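Local atomic coordinates of 39 kDa initiator binding protein (Trichomonas vaginalis, PDB entry 1Q87), a protein that binds, as a whole protein, the initiator (Inr) element of core promoters, the part described here being its C-terminal domain. Residues Phe35-Trp43 with Lys93-Ala103. Numbering follows the deposited sequence.
Sequences FRAKVDEIW and KSKADLYKFLA
Val-39 of helix 29-47 drops as a knob into a hole formed by Lys-95, Leu-98, Tyr-99 and Leu-102 on helix 95-105, the centre of a helix-helix packing in the helical part of the IBP39 C-domain. The segment axes approach to 9.6 Å and cross obliquely at 121°, their N-to-C directions nearer antiparallel than parallel, and no hydrogen bond joins them. The two methyls of Val-39 divide the hole: CG1 faces the backbone of Tyr-99, while CG2 lies 3.7 Å from Tyr-99 CD1. Toward the start of segment 35-43, Phe-35 swings its ring over to Tyr-99 with CG anti to the backbone N (chi1 171°). This makes a T-shaped pair, the edge of Phe-35 aimed at the face of Tyr-99, with centroids 4.8 Å apart and planes at 74°. The far edge of Phe-35 reaches Leu-102 CB, and Tyr-99 OH is hydrogen-bonded to Ile-24 N, which holds the outer end of the tyrosine ring. About one turn on from Val-39, Ile-42 CG2 meets Leu-98 CD1 at 3.7 Å, and Ile-42 CD1 reaches tip to tip toward Leu-102 CD1. Phe-67 of helix 56-67 packs on Ile-42 as well. At the opposite end from Phe-35, the Trp-43 indole lays one face over the first turn of helix 95-105. The carbonyl carbon of Ser-94, the N-cap residue, and the backbone N of Lys-95 lie against this face, and the indole NE1 is hydrogen-bonded to Asp-51 O. Lys-95 runs slantwise over the indole, its CG making a CH-pi contact 4.0 Å from the centroid of the five-membered ring. Lys-95 NZ has a long, weak ion pair with Asp-51 OD2 and stays 4.4 Å from Asp-40 OD1, beyond salt-bridge range; Asp-40 OD1 instead lies 3.2 Å from Lys-95 CD.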
loop_
_atom_site.group_PDB
_atom_site.type_symbol
_atom_site.label_atom_id
_atom_site.label_comp_id
_atom_site.label_asym_id
_atom_site.label_seq_id
_atom_site.Cartn_x
_atom_site.Cartn_y
_atom_site.Cartn_z
ATOM N N PHE A 35 15.239 2.070 -0.975
ATOM C CA PHE A 35 14.060 1.977 -0.149
ATOM C C PHE A 35 14.363 1.423 1.241
ATOM O O PHE A 35 13.735 1.816 2.240
ATOM C CB PHE A 35 12.992 1.122 -0.827
ATOM C CG PHE A 35 11.841 0.815 0.066
ATOM C CD1 PHE A 35 11.738 -0.427 0.669
ATOM C CD2 PHE A 35 10.882 1.797 0.358
ATOM C CE1 PHE A 35 10.685 -0.697 1.553
ATOM C CE2 PHE A 35 9.864 1.542 1.221
ATOM C CZ PHE A 35 9.752 0.297 1.823
ATOM N N ARG A 36 15.324 0.513 1.296
ATOM C CA ARG A 36 15.700 -0.102 2.552
ATOM C C ARG A 36 16.379 0.946 3.436
ATOM O O ARG A 36 16.165 0.993 4.659
ATOM C CB ARG A 36 16.647 -1.254 2.286
ATOM C CG ARG A 36 16.705 -2.276 3.401
ATOM C CD ARG A 36 17.742 -3.353 3.076
ATOM N NE ARG A 36 17.513 -4.057 1.804
ATOM C CZ ARG A 36 16.768 -5.151 1.652
ATOM N NH1 ARG A 36 16.148 -5.705 2.692
ATOM N NH2 ARG A 36 16.648 -5.703 0.450
ATOM N N ALA A 37 17.200 1.782 2.802
ATOM C CA ALA A 37 17.899 2.839 3.511
ATOM C C ALA A 37 16.855 3.791 4.098
ATOM O O ALA A 37 17.021 4.249 5.228
ATOM C CB ALA A 37 18.818 3.583 2.573
ATOM N N LYS A 38 15.787 4.084 3.346
ATOM C CA LYS A 38 14.756 4.962 3.873
ATOM C C LYS A 38 14.061 4.373 5.076
ATOM O O LYS A 38 13.805 5.075 6.040
ATOM C CB LYS A 38 13.686 5.294 2.827
ATOM C CG LYS A 38 13.821 6.649 2.219
ATOM C CD LYS A 38 13.733 7.780 3.223
ATOM C CE LYS A 38 14.338 9.040 2.592
ATOM N NZ LYS A 38 13.995 10.278 3.338
ATOM N N VAL A 39 13.705 3.099 4.993
ATOM C CA VAL A 39 13.015 2.453 6.092
ATOM C C VAL A 39 13.868 2.589 7.366
ATOM O O VAL A 39 13.334 2.907 8.442
ATOM C CB VAL A 39 12.736 0.957 5.802
ATOM C CG1 VAL A 39 12.034 0.318 7.022
ATOM C CG2 VAL A 39 11.840 0.786 4.523
ATOM N N ASP A 40 15.173 2.350 7.239
ATOM C CA ASP A 40 16.106 2.480 8.365
ATOM C C ASP A 40 16.043 3.889 8.942
ATOM O O ASP A 40 15.824 4.081 10.125
ATOM C CB ASP A 40 17.540 2.208 7.918
ATOM C CG ASP A 40 17.790 0.739 7.586
ATOM O OD1 ASP A 40 17.216 -0.143 8.274
ATOM O OD2 ASP A 40 18.580 0.479 6.648
ATOM N N GLU A 41 16.226 4.888 8.103
ATOM C CA GLU A 41 16.148 6.269 8.566
ATOM C C GLU A 41 14.866 6.577 9.363
ATOM O O GLU A 41 14.911 7.098 10.494
ATOM C CB GLU A 41 16.225 7.234 7.375
ATOM C CG GLU A 41 15.907 8.690 7.734
ATOM C CD GLU A 41 15.613 9.567 6.503
ATOM O OE1 GLU A 41 16.303 9.409 5.474
ATOM O OE2 GLU A 41 14.696 10.424 6.574
ATOM N N ILE A 42 13.717 6.249 8.789
ATOM C CA ILE A 42 12.455 6.563 9.451
ATOM C C ILE A 42 12.221 5.786 10.741
ATOM O O ILE A 42 11.638 6.309 11.704
ATOM C CB ILE A 42 11.297 6.364 8.467
ATOM C CG1 ILE A 42 11.473 7.336 7.286
ATOM C CG2 ILE A 42 9.980 6.520 9.160
ATOM C CD1 ILE A 42 10.373 7.234 6.251
ATOM N N TRP A 43 12.688 4.539 10.769
ATOM C CA TRP A 43 12.523 3.704 11.947
ATOM C C TRP A 43 13.327 4.330 13.097
ATOM O O TRP A 43 12.842 4.439 14.227
ATOM C CB TRP A 43 13.033 2.287 11.659
ATOM C CG TRP A 43 13.085 1.437 12.885
ATOM C CD1 TRP A 43 14.203 1.108 13.598
ATOM C CD2 TRP A 43 11.972 0.883 13.601
ATOM N NE1 TRP A 43 13.853 0.383 14.722
ATOM C CE2 TRP A 43 12.491 0.230 14.748
ATOM C CE3 TRP A 43 10.587 0.864 13.383
ATOM C CZ2 TRP A 43 11.680 -0.428 15.677
ATOM C CZ3 TRP A 43 9.772 0.210 14.303
ATOM C CH2 TRP A 43 10.324 -0.432 15.439
ATOM N N LYS A 93 5.825 -3.909 17.616
ATOM C CA LYS A 93 6.147 -3.803 16.200
ATOM C C LYS A 93 7.621 -3.683 15.990
ATOM O O LYS A 93 8.348 -3.312 16.913
ATOM C CB LYS A 93 5.408 -2.586 15.578
ATOM C CG LYS A 93 4.110 -2.939 14.781
ATOM C CD LYS A 93 3.146 -3.887 15.484
ATOM C CE LYS A 93 1.746 -3.954 14.860
ATOM N NZ LYS A 93 1.526 -4.967 13.741
ATOM N N SER A 94 8.075 -4.001 14.779
ATOM C CA SER A 94 9.491 -3.912 14.497
ATOM C C SER A 94 9.740 -3.208 13.176
ATOM O O SER A 94 8.795 -2.797 12.493
ATOM C CB SER A 94 10.132 -5.312 14.489
ATOM O OG SER A 94 9.967 -5.971 13.246
ATOM N N LYS A 95 11.011 -3.078 12.814
ATOM C CA LYS A 95 11.363 -2.395 11.597
ATOM C C LYS A 95 10.612 -3.071 10.449
ATOM O O LYS A 95 9.992 -2.401 9.648
ATOM C CB LYS A 95 12.888 -2.439 11.344
ATOM C CG LYS A 95 13.389 -1.242 10.506
ATOM C CD LYS A 95 14.796 -1.383 9.866
ATOM C CE LYS A 95 15.808 -2.097 10.755
ATOM N NZ LYS A 95 15.678 -3.591 10.593
ATOM N N ALA A 96 10.648 -4.397 10.385
ATOM C CA ALA A 96 9.968 -5.093 9.308
ATOM C C ALA A 96 8.500 -4.653 9.185
ATOM O O ALA A 96 7.952 -4.697 8.091
ATOM C CB ALA A 96 10.059 -6.605 9.496
ATOM N N ASP A 97 7.862 -4.239 10.276
ATOM C CA ASP A 97 6.458 -3.767 10.173
ATOM C C ASP A 97 6.419 -2.407 9.443
ATOM O O ASP A 97 5.540 -2.176 8.594
ATOM C CB ASP A 97 5.839 -3.639 11.556
ATOM C CG ASP A 97 5.775 -4.987 12.279
ATOM O OD1 ASP A 97 5.084 -5.896 11.767
ATOM O OD2 ASP A 97 6.420 -5.158 13.341
ATOM N N LEU A 98 7.379 -1.526 9.751
ATOM C CA LEU A 98 7.455 -0.231 9.089
ATOM C C LEU A 98 7.759 -0.499 7.612
ATOM O O LEU A 98 7.168 0.125 6.731
ATOM C CB LEU A 98 8.569 0.634 9.685
ATOM C CG LEU A 98 8.441 2.148 10.002
ATOM C CD1 LEU A 98 9.677 2.871 9.529
ATOM C CD2 LEU A 98 7.248 2.773 9.373
ATOM N N TYR A 99 8.691 -1.416 7.341
ATOM C CA TYR A 99 9.058 -1.774 5.958
ATOM C C TYR A 99 7.793 -2.180 5.160
ATOM O O TYR A 99 7.544 -1.716 4.054
ATOM C CB TYR A 99 10.034 -2.945 5.957
ATOM C CG TYR A 99 10.579 -3.303 4.594
ATOM C CD1 TYR A 99 11.838 -2.852 4.202
ATOM C CD2 TYR A 99 9.855 -4.112 3.695
ATOM C CE1 TYR A 99 12.385 -3.196 2.964
ATOM C CE2 TYR A 99 10.411 -4.466 2.404
ATOM C CZ TYR A 99 11.684 -3.997 2.073
ATOM O OH TYR A 99 12.313 -4.320 0.894
ATOM N N LYS A 100 6.997 -3.041 5.756
ATOM C CA LYS A 100 5.766 -3.494 5.147
ATOM C C LYS A 100 4.827 -2.311 4.860
ATOM O O LYS A 100 4.296 -2.172 3.744
ATOM C CB LYS A 100 5.080 -4.482 6.099
ATOM C CG LYS A 100 3.797 -5.070 5.585
ATOM C CD LYS A 100 3.665 -6.552 5.983
ATOM C CE LYS A 100 3.033 -6.739 7.361
ATOM N NZ LYS A 100 2.488 -8.124 7.568
ATOM N N PHE A 101 4.664 -1.450 5.871
ATOM C CA PHE A 101 3.743 -0.315 5.795
ATOM C C PHE A 101 4.148 0.706 4.753
ATOM O O PHE A 101 3.320 1.183 3.984
ATOM C CB PHE A 101 3.616 0.342 7.164
ATOM C CG PHE A 101 2.607 1.427 7.221
ATOM C CD1 PHE A 101 1.259 1.137 7.102
ATOM C CD2 PHE A 101 3.000 2.751 7.361
ATOM C CE1 PHE A 101 0.311 2.146 7.114
ATOM C CE2 PHE A 101 2.054 3.771 7.377
ATOM C CZ PHE A 101 0.709 3.464 7.252
ATOM N N LEU A 102 5.419 1.041 4.721
ATOM C CA LEU A 102 5.929 1.993 3.750
ATOM C C LEU A 102 5.939 1.359 2.331
ATOM O O LEU A 102 5.782 2.045 1.309
ATOM C CB LEU A 102 7.348 2.456 4.176
ATOM C CG LEU A 102 7.420 3.481 5.351
ATOM C CD1 LEU A 102 8.808 3.551 5.934
ATOM C CD2 LEU A 102 7.004 4.882 4.860
ATOM N N ALA A 103 6.092 0.044 2.281
ATOM C CA ALA A 103 6.114 -0.696 1.013
ATOM C C ALA A 103 4.738 -0.636 0.371
ATOM O O ALA A 103 4.640 -0.470 -0.827
ATOM C CB ALA A 103 6.509 -2.160 1.243
#